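Local atomic coordinates of putative immunoglobulin-blocking virulence protein (PDB entry 7ADK), a protein that probably binds host immunoglobulins and interferes with their action, as part of the virulence equipment of a ruminant-infecting mycoplasma. Residues P166-H170 with L594-K598; T550-L554 with S604-G608; Y577-N581 with N633-I638. One frame throughout, in Å; residues are numbered along the deposited sequence.

From the N terminus, the six segments run 166-170, 550-554, 577-581, 594-598, 604-608 and 633-638, so each of the three contacts crosses the other two and none encloses another. Contact 1 closes by far the longest loop, bringing the stretch before strand 174-178 back to the loop after helix 567-579. Contact 2 closes a loop of 49 residues that holds this helix, starting the pairing of strands 553-555 and 608-610 in a parallel sheet. Contact 3 closes a loop of 51 residues, fastening the end of the helix to the chain leading into strand 640-643. Contacts 2 and 3 touch, the Y577 side chain meeting P606; contacts 1 and 3 brush lightly.

Contact 1. Residues P166-H170 with L594-K598; sequences PYQNH and LEPDK
The carboxylate of D597 takes two successive backbone N-H groups of the other loop, one on each oxygen: N169 N donates to D597 OD1 and H170 N to D597 OD2, both at 2.9 Å. The bonds are almost straight, at 175° and 176°, and each uses the syn lone pair, so the carboxylate bridges the two amides like a fork. D597 CG lies beside its backbone N, anti to the carbonyl carbon (chi1 -53°), which turns the carboxylate toward these amides. D597 OD1 also accepts from N582 ND2, which helps to fix its rotation and would probably favour the charged form. Beside this fork, Q168 CG lies 3.6 Å from D597 OD1.

The ring of H170 is held by L594 and P596, earlier in the same segment. Its NE2 donates to L594 O at 2.9 Å, from above the carbonyl plane, while P596 CD sits over one face, 3.8 Å from the ring centroid, a CH-pi contact. P596 CB also packs on N169 CB at 3.8 Å.

Within 166-170, Q168 NE2 braces H170 O at 3.0 Å. In the second shell, N169 ND2 reaches N582 O, N169 OD1 accepts from R343 NE, Y167 OH bonds D347, and R346 makes a cation-pi contact with the Y167 ring. The loop between helix 153-157 and strand 174-178 thus packs against both helix 339-351 and the irregular chain joining helix 567-579 to strand 608-610.

Contact 2. Residues T550-L554 with S604-G608; sequences TFNTL and SYPTG
N552 reaches across to T607 with its side-chain amide. From CB, N552 CG stands away from the usual staggered positions (chi1 -138°), which carries it to 3.9 Å from T607 OG1. Beyond it, N552 OD1 takes two donors from the same residue, T607 N and T607 OG1, each at 2.9 Å. The backbone N-H comes in 18° from the carbonyl plane, the hydroxyl well above it. T607 OG1 can reach the amide because it stands between its own backbone N and carbonyl carbon (chi1 64°); it also bonds T639 OG1, just before strand 640-643.

The backbone of N552 joins in as well: its O accepts from G608 N at 2.9 Å, and L554 N donates to G608 O at 3.0 Å. The two bonds flank T553 and make a parallel bridge between T553 and G608. Alongside, L554 CD2 rests on P606 CG at 3.6 Å, and both side chains pack on helix 567-579, where each meets V576.

Such a pairing is that of neighbouring strands in a parallel sheet, 553-555 beside 608-610, joined through helix 567-579 as a beta-alpha-beta crossover. The five short parallel strands in sequence order are consistent with a solenoid resembling leucine-rich repeats.

Contact 3. Residues Y577-N581 with N633-I638; sequences YYARN and NEPRKI
R636 lays its guanidinium flat on the ring of Y578, centres 4.6 Å apart and planes 21° from parallel, the two side chains running past each other in opposite directions. The same group turns its edge to the backbone of Y577: NE and NH1 of R636 both donate to Y577 O, at 3.2 and 2.8 Å, with the oxygen lying in the guanidinium plane. A bend at its second torsion (chi2 -44°) directs the arginine back to this carbonyl, and NH1 also bonds L600 O. N581 OD1 stands 3.2 Å from R636 NH1, at an angle too poor for a hydrogen bond.

Against the Y577 ring the guanidinium is steeply turned, by 66°; there it is the aliphatic part that touches, R636 CG lying 3.8 Å from Y577 CG. The hydroxyl of Y577 goes on to P606 O. Y578 OH donates to E634 O at 2.7 Å, in the carbonyl plane on a lone pair.

R636 thus grips, side-on with two nitrogens, a carbonyl in the last turn of helix 567-579, and its charge would probably suit the helix dipole. Here it ties the crossover helix to the loop entering strand 640-643 of the parallel sheet.

Contact 1. Residues P166-H170 with L594-K598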
loop_
_atom_site.group_PDB
_atom_site.type_symbol
_atom_site.label_atom_id
_atom_site.label_comp_id
_atom_site.label_asym_id
_atom_site.label_seq_id
_atom_site.Cartn_x
_atom_site.Cartn_y
_atom_site.Cartn_z
ATOM N N PRO A 166 -38.906 14.208 -15.034
ATOM C CA PRO A 166 -37.815 15.171 -15.019
ATOM C C PRO A 166 -37.472 15.591 -13.585
ATOM O O PRO A 166 -38.291 16.160 -12.865
ATOM C CB PRO A 166 -38.296 16.341 -15.881
ATOM C CG PRO A 166 -39.813 16.280 -15.745
ATOM C CD PRO A 166 -40.107 14.791 -15.596
ATOM N N TYR A 167 -36.235 15.346 -13.168
ATOM C CA TYR A 167 -35.737 15.777 -11.859
ATOM C C TYR A 167 -35.617 17.313 -11.776
ATOM O O TYR A 167 -35.319 17.957 -12.781
ATOM C CB TYR A 167 -34.396 15.086 -11.615
ATOM C CG TYR A 167 -33.820 15.241 -10.221
ATOM C CD1 TYR A 167 -33.014 16.346 -9.888
ATOM C CD2 TYR A 167 -34.064 14.245 -9.264
ATOM C CE1 TYR A 167 -32.482 16.466 -8.591
ATOM C CE2 TYR A 167 -33.531 14.359 -7.969
ATOM C CZ TYR A 167 -32.734 15.468 -7.631
ATOM O OH TYR A 167 -32.212 15.576 -6.383
ATOM N N GLN A 168 -35.800 17.916 -10.595
ATOM C CA GLN A 168 -35.414 19.308 -10.344
ATOM C C GLN A 168 -34.733 19.510 -8.986
ATOM O O GLN A 168 -35.168 18.982 -7.963
ATOM C CB GLN A 168 -36.589 20.250 -10.619
ATOM C CG GLN A 168 -36.291 21.683 -10.176
ATOM C CD GLN A 168 -37.108 22.751 -10.866
ATOM O OE1 GLN A 168 -37.594 22.609 -11.965
ATOM N NE2 GLN A 168 -37.208 23.901 -10.276
ATOM N N ASN A 169 -33.639 20.272 -8.999
ATOM C CA ASN A 169 -32.746 20.499 -7.876
ATOM C C ASN A 169 -33.223 21.657 -6.974
ATOM O O ASN A 169 -33.431 21.443 -5.783
ATOM C CB ASN A 169 -31.329 20.706 -8.439
ATOM C CG ASN A 169 -30.261 20.237 -7.472
ATOM O OD1 ASN A 169 -30.227 20.610 -6.318
ATOM N ND2 ASN A 169 -29.382 19.359 -7.881
ATOM N N HIS A 170 -33.459 22.861 -7.508
ATOM C CA HIS A 170 -34.040 23.960 -6.725
ATOM C C HIS A 170 -35.557 23.818 -6.625
ATOM O O HIS A 170 -36.328 24.286 -7.458
ATOM C CB HIS A 170 -33.602 25.341 -7.222
ATOM C CG HIS A 170 -32.193 25.729 -6.839
ATOM N ND1 HIS A 170 -31.351 25.053 -5.948
ATOM C CD2 HIS A 170 -31.571 26.873 -7.235
ATOM C CE1 HIS A 170 -30.232 25.786 -5.865
ATOM N NE2 HIS A 170 -30.338 26.881 -6.631
ATOM N N LEU A 594 -24.687 27.567 -8.404
ATOM C CA LEU A 594 -25.727 28.452 -7.842
ATOM C C LEU A 594 -27.157 28.166 -8.344
ATOM O O LEU A 594 -28.116 28.479 -7.643
ATOM C CB LEU A 594 -25.365 29.928 -8.094
ATOM C CG LEU A 594 -24.025 30.402 -7.508
ATOM C CD1 LEU A 594 -23.841 31.894 -7.786
ATOM C CD2 LEU A 594 -23.933 30.191 -6.001
ATOM N N GLU A 595 -27.321 27.568 -9.528
ATOM C CA GLU A 595 -28.622 27.284 -10.163
ATOM C C GLU A 595 -28.589 26.028 -11.068
ATOM O O GLU A 595 -28.547 26.137 -12.293
ATOM C CB GLU A 595 -29.132 28.550 -10.881
ATOM C CG GLU A 595 -28.169 29.250 -11.850
ATOM C CD GLU A 595 -28.508 30.742 -12.013
ATOM O OE1 GLU A 595 -29.677 31.072 -12.260
ATOM O OE2 GLU A 595 -27.602 31.596 -11.935
ATOM N N PRO A 596 -28.602 24.808 -10.487
ATOM C CA PRO A 596 -28.331 23.534 -11.183
ATOM C C PRO A 596 -29.223 23.162 -12.360
ATOM O O PRO A 596 -28.823 22.392 -13.225
ATOM C CB PRO A 596 -28.431 22.435 -10.126
ATOM C CG PRO A 596 -28.120 23.190 -8.847
ATOM C CD PRO A 596 -28.717 24.566 -9.061
ATOM N N ASP A 597 -30.436 23.691 -12.373
ATOM C CA ASP A 597 -31.468 23.426 -13.364
ATOM C C ASP A 597 -31.392 24.350 -14.592
ATOM O O ASP A 597 -31.821 23.965 -15.677
ATOM C CB ASP A 597 -32.819 23.567 -12.657
ATOM C CG ASP A 597 -32.902 22.697 -11.401
ATOM O OD1 ASP A 597 -32.946 21.457 -11.536
ATOM O OD2 ASP A 597 -32.924 23.257 -10.286
ATOM N N LYS A 598 -30.849 25.563 -14.434
ATOM C CA LYS A 598 -30.709 26.566 -15.501
ATOM C C LYS A 598 -29.320 26.524 -16.124
ATOM O O LYS A 598 -29.163 26.134 -17.278
ATOM C CB LYS A 598 -31.072 27.974 -14.985
ATOM C CG LYS A 598 -31.002 29.047 -16.081
ATOM C CD LYS A 598 -31.368 30.435 -15.561
ATOM C CE LYS A 598 -31.265 31.498 -16.647
ATOM N NZ LYS A 598 -31.655 32.826 -16.178
#

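Contact 2. Residues T550-L554 with S604-G608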
loop_
_atom_site.group_PDB
_atom_site.type_symbol
_atom_site.label_atom_id
_atom_site.label_comp_id
_atom_site.label_asym_id
_atom_site.label_seq_id
_atom_site.Cartn_x
_atom_site.Cartn_y
_atom_site.Cartn_z
ATOM N N THR A 550 -18.398 7.931 -4.672
ATOM C CA THR A 550 -18.160 9.133 -5.480
ATOM C C THR A 550 -17.480 8.724 -6.779
ATOM O O THR A 550 -16.430 8.085 -6.765
ATOM C CB THR A 550 -17.279 10.148 -4.746
ATOM O OG1 THR A 550 -17.965 10.646 -3.635
ATOM C CG2 THR A 550 -16.922 11.361 -5.593
ATOM N N PHE A 551 -18.064 9.116 -7.906
ATOM C CA PHE A 551 -17.517 8.847 -9.223
ATOM C C PHE A 551 -17.079 10.135 -9.903
ATOM O O PHE A 551 -17.900 10.992 -10.205
ATOM C CB PHE A 551 -18.574 8.144 -10.066
ATOM C CG PHE A 551 -19.022 6.802 -9.545
ATOM C CD1 PHE A 551 -18.292 5.655 -9.866
ATOM C CD2 PHE A 551 -20.187 6.694 -8.776
ATOM C CE1 PHE A 551 -18.739 4.398 -9.443
ATOM C CE2 PHE A 551 -20.630 5.439 -8.350
ATOM C CZ PHE A 551 -19.908 4.290 -8.687
ATOM N N ASN A 552 -15.796 10.255 -10.217
ATOM C CA ASN A 552 -15.282 11.307 -11.090
ATOM C C ASN A 552 -14.872 10.785 -12.484
ATOM O O ASN A 552 -14.370 11.556 -13.290
ATOM C CB ASN A 552 -14.172 12.074 -10.345
ATOM C CG ASN A 552 -14.268 13.574 -10.546
ATOM O OD1 ASN A 552 -14.200 14.092 -11.647
ATOM N ND2 ASN A 552 -14.451 14.333 -9.506
ATOM N N THR A 553 -15.101 9.504 -12.792
ATOM C CA THR A 553 -14.736 8.849 -14.063
ATOM C C THR A 553 -15.967 8.372 -14.818
ATOM O O THR A 553 -16.851 7.763 -14.230
ATOM C CB THR A 553 -13.795 7.647 -13.848
ATOM O OG1 THR A 553 -12.598 8.073 -13.280
ATOM C CG2 THR A 553 -13.394 6.913 -15.119
ATOM N N LEU A 554 -15.966 8.573 -16.136
ATOM C CA LEU A 554 -16.822 7.870 -17.084
ATOM C C LEU A 554 -15.989 6.827 -17.839
ATOM O O LEU A 554 -15.000 7.181 -18.470
ATOM C CB LEU A 554 -17.451 8.875 -18.059
ATOM C CG LEU A 554 -18.263 10.008 -17.433
ATOM C CD1 LEU A 554 -18.897 10.842 -18.534
ATOM C CD2 LEU A 554 -19.350 9.465 -16.530
ATOM N N SER A 604 -20.723 20.965 -11.315
ATOM C CA SER A 604 -19.712 19.919 -11.439
ATOM C C SER A 604 -20.162 18.763 -12.338
ATOM O O SER A 604 -21.344 18.586 -12.604
ATOM C CB SER A 604 -19.310 19.448 -10.051
ATOM O OG SER A 604 -18.366 18.414 -10.107
ATOM N N TYR A 605 -19.203 17.995 -12.846
ATOM C CA TYR A 605 -19.358 16.850 -13.740
ATOM C C TYR A 605 -18.152 15.924 -13.548
ATOM O O TYR A 605 -17.102 16.420 -13.156
ATOM C CB TYR A 605 -19.458 17.348 -15.196
ATOM C CG TYR A 605 -18.401 18.347 -15.649
ATOM C CD1 TYR A 605 -18.546 19.701 -15.310
ATOM C CD2 TYR A 605 -17.264 17.937 -16.367
ATOM C CE1 TYR A 605 -17.553 20.632 -15.646
ATOM C CE2 TYR A 605 -16.286 18.871 -16.736
ATOM C CZ TYR A 605 -16.423 20.223 -16.372
ATOM O OH TYR A 605 -15.497 21.133 -16.760
ATOM N N PRO A 606 -18.218 14.618 -13.852
ATOM C CA PRO A 606 -17.060 13.733 -13.798
ATOM C C PRO A 606 -16.020 14.102 -14.859
ATOM O O PRO A 606 -16.230 13.953 -16.061
ATOM C CB PRO A 606 -17.595 12.313 -13.930
ATOM C CG PRO A 606 -18.952 12.487 -14.551
ATOM C CD PRO A 606 -19.414 13.868 -14.132
ATOM N N THR A 607 -14.890 14.627 -14.393
ATOM C CA THR A 607 -13.788 15.193 -15.183
ATOM C C THR A 607 -12.796 14.155 -15.729
ATOM O O THR A 607 -11.866 14.536 -16.433
ATOM C CB THR A 607 -13.025 16.265 -14.392
ATOM O OG1 THR A 607 -12.390 15.723 -13.257
ATOM C CG2 THR A 607 -13.904 17.415 -13.943
ATOM N N GLY A 608 -12.974 12.864 -15.459
ATOM C CA GLY A 608 -12.185 11.781 -16.043
ATOM C C GLY A 608 -12.886 11.026 -17.170
ATOM O O GLY A 608 -14.073 10.735 -17.076
#

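Contact 3. Residues Y577-N581 with N633-I638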
loop_
_atom_site.group_PDB
_atom_site.type_symbol
_atom_site.label_atom_id
_atom_site.label_comp_id
_atom_site.label_asym_id
_atom_site.label_seq_id
_atom_site.Cartn_x
_atom_site.Cartn_y
_atom_site.Cartn_z
ATOM N N TYR A 577 -23.099 15.076 -18.849
ATOM C CA TYR A 577 -22.641 16.450 -18.953
ATOM C C TYR A 577 -23.761 17.464 -19.175
ATOM O O TYR A 577 -23.525 18.626 -18.863
ATOM C CB TYR A 577 -21.522 16.528 -20.006
ATOM C CG TYR A 577 -20.213 15.788 -19.687
ATOM C CD1 TYR A 577 -19.906 15.372 -18.376
ATOM C CD2 TYR A 577 -19.269 15.534 -20.705
ATOM C CE1 TYR A 577 -18.701 14.726 -18.085
ATOM C CE2 TYR A 577 -18.058 14.872 -20.415
ATOM C CZ TYR A 577 -17.769 14.465 -19.100
ATOM O OH TYR A 577 -16.600 13.843 -18.799
ATOM N N TYR A 578 -24.959 17.096 -19.650
ATOM C CA TYR A 578 -26.071 18.045 -19.875
ATOM C C TYR A 578 -27.494 17.480 -19.752
ATOM O O TYR A 578 -28.328 18.141 -19.151
ATOM C CB TYR A 578 -25.953 18.733 -21.239
ATOM C CG TYR A 578 -24.710 19.578 -21.438
ATOM C CD1 TYR A 578 -24.612 20.839 -20.821
ATOM C CD2 TYR A 578 -23.640 19.090 -22.203
ATOM C CE1 TYR A 578 -23.439 21.602 -20.962
ATOM C CE2 TYR A 578 -22.467 19.845 -22.340
ATOM C CZ TYR A 578 -22.367 21.104 -21.725
ATOM O OH TYR A 578 -21.222 21.809 -21.870
ATOM N N ALA A 579 -27.811 16.306 -20.295
ATOM C CA ALA A 579 -29.200 15.840 -20.366
ATOM C C ALA A 579 -29.785 15.403 -19.005
ATOM O O ALA A 579 -30.986 15.528 -18.784
ATOM C CB ALA A 579 -29.309 14.721 -21.397
ATOM N N ARG A 580 -28.956 14.916 -18.077
ATOM C CA ARG A 580 -29.322 14.587 -16.688
ATOM C C ARG A 580 -28.466 15.349 -15.668
ATOM O O ARG A 580 -28.453 15.030 -14.489
ATOM C CB ARG A 580 -29.300 13.065 -16.470
ATOM C CG ARG A 580 -30.401 12.337 -17.241
ATOM C CD ARG A 580 -30.306 10.812 -17.156
ATOM N NE ARG A 580 -30.771 10.300 -15.865
ATOM C CZ ARG A 580 -30.726 9.051 -15.442
ATOM N NH1 ARG A 580 -31.201 8.753 -14.283
ATOM N NH2 ARG A 580 -30.241 8.069 -16.142
ATOM N N ASN A 581 -27.739 16.384 -16.086
ATOM C CA ASN A 581 -26.756 17.068 -15.252
ATOM C C ASN A 581 -27.360 17.729 -14.003
ATOM O O ASN A 581 -26.660 17.895 -13.012
ATOM C CB ASN A 581 -26.016 18.089 -16.120
ATOM C CG ASN A 581 -25.000 18.922 -15.366
ATOM O OD1 ASN A 581 -23.863 18.548 -15.167
ATOM N ND2 ASN A 581 -25.363 20.105 -14.952
ATOM N N ASN A 633 -24.375 28.081 -21.934
ATOM C CA ASN A 633 -23.663 27.127 -21.064
ATOM C C ASN A 633 -22.140 27.113 -21.288
ATOM O O ASN A 633 -21.656 27.307 -22.397
ATOM C CB ASN A 633 -24.263 25.714 -21.263
ATOM C CG ASN A 633 -25.454 25.402 -20.373
ATOM O OD1 ASN A 633 -25.455 25.687 -19.186
ATOM N ND2 ASN A 633 -26.469 24.763 -20.879
ATOM N N GLU A 634 -21.367 26.810 -20.239
ATOM C CA GLU A 634 -19.945 26.444 -20.326
ATOM C C GLU A 634 -19.746 25.120 -21.096
ATOM O O GLU A 634 -20.511 24.179 -20.859
ATOM C CB GLU A 634 -19.358 26.343 -18.900
ATOM C CG GLU A 634 -17.974 25.685 -18.819
ATOM C CD GLU A 634 -17.363 25.612 -17.420
ATOM O OE1 GLU A 634 -17.344 26.629 -16.701
ATOM O OE2 GLU A 634 -16.836 24.549 -17.049
ATOM N N PRO A 635 -18.704 24.988 -21.945
ATOM C CA PRO A 635 -18.218 23.704 -22.464
ATOM C C PRO A 635 -17.367 22.938 -21.434
ATOM O O PRO A 635 -16.480 23.499 -20.797
ATOM C CB PRO A 635 -17.389 24.078 -23.694
ATOM C CG PRO A 635 -16.814 25.442 -23.338
ATOM C CD PRO A 635 -17.917 26.082 -22.502
ATOM N N ARG A 636 -17.577 21.632 -21.281
ATOM C CA ARG A 636 -16.822 20.796 -20.330
ATOM C C ARG A 636 -15.337 20.689 -20.693
ATOM O O ARG A 636 -14.996 20.672 -21.868
ATOM C CB ARG A 636 -17.450 19.396 -20.216
ATOM C CG ARG A 636 -18.957 19.346 -19.948
ATOM C CD ARG A 636 -19.391 20.334 -18.878
ATOM N NE ARG A 636 -20.800 20.205 -18.499
ATOM C CZ ARG A 636 -21.373 20.852 -17.506
ATOM N NH1 ARG A 636 -22.611 20.648 -17.233
ATOM N NH2 ARG A 636 -20.759 21.725 -16.774
ATOM N N LYS A 637 -14.455 20.539 -19.704
ATOM C CA LYS A 637 -13.026 20.240 -19.897
ATOM C C LYS A 637 -12.622 19.063 -19.018
ATOM O O LYS A 637 -12.969 19.027 -17.844
ATOM C CB LYS A 637 -12.163 21.473 -19.567
ATOM C CG LYS A 637 -12.372 22.725 -20.428
ATOM C CD LYS A 637 -11.971 22.492 -21.883
ATOM C CE LYS A 637 -12.123 23.733 -22.767
ATOM N NZ LYS A 637 -10.990 24.670 -22.663
ATOM N N ILE A 638 -11.925 18.079 -19.574
ATOM C CA ILE A 638 -11.519 16.890 -18.817
ATOM C C ILE A 638 -10.151 17.118 -18.185
ATOM O O ILE A 638 -9.334 17.862 -18.720
ATOM C CB ILE A 638 -11.639 15.593 -19.647
ATOM C CG1 ILE A 638 -10.585 15.484 -20.753
ATOM C CG2 ILE A 638 -13.071 15.456 -20.186
ATOM C CD1 ILE A 638 -10.606 14.156 -21.509
#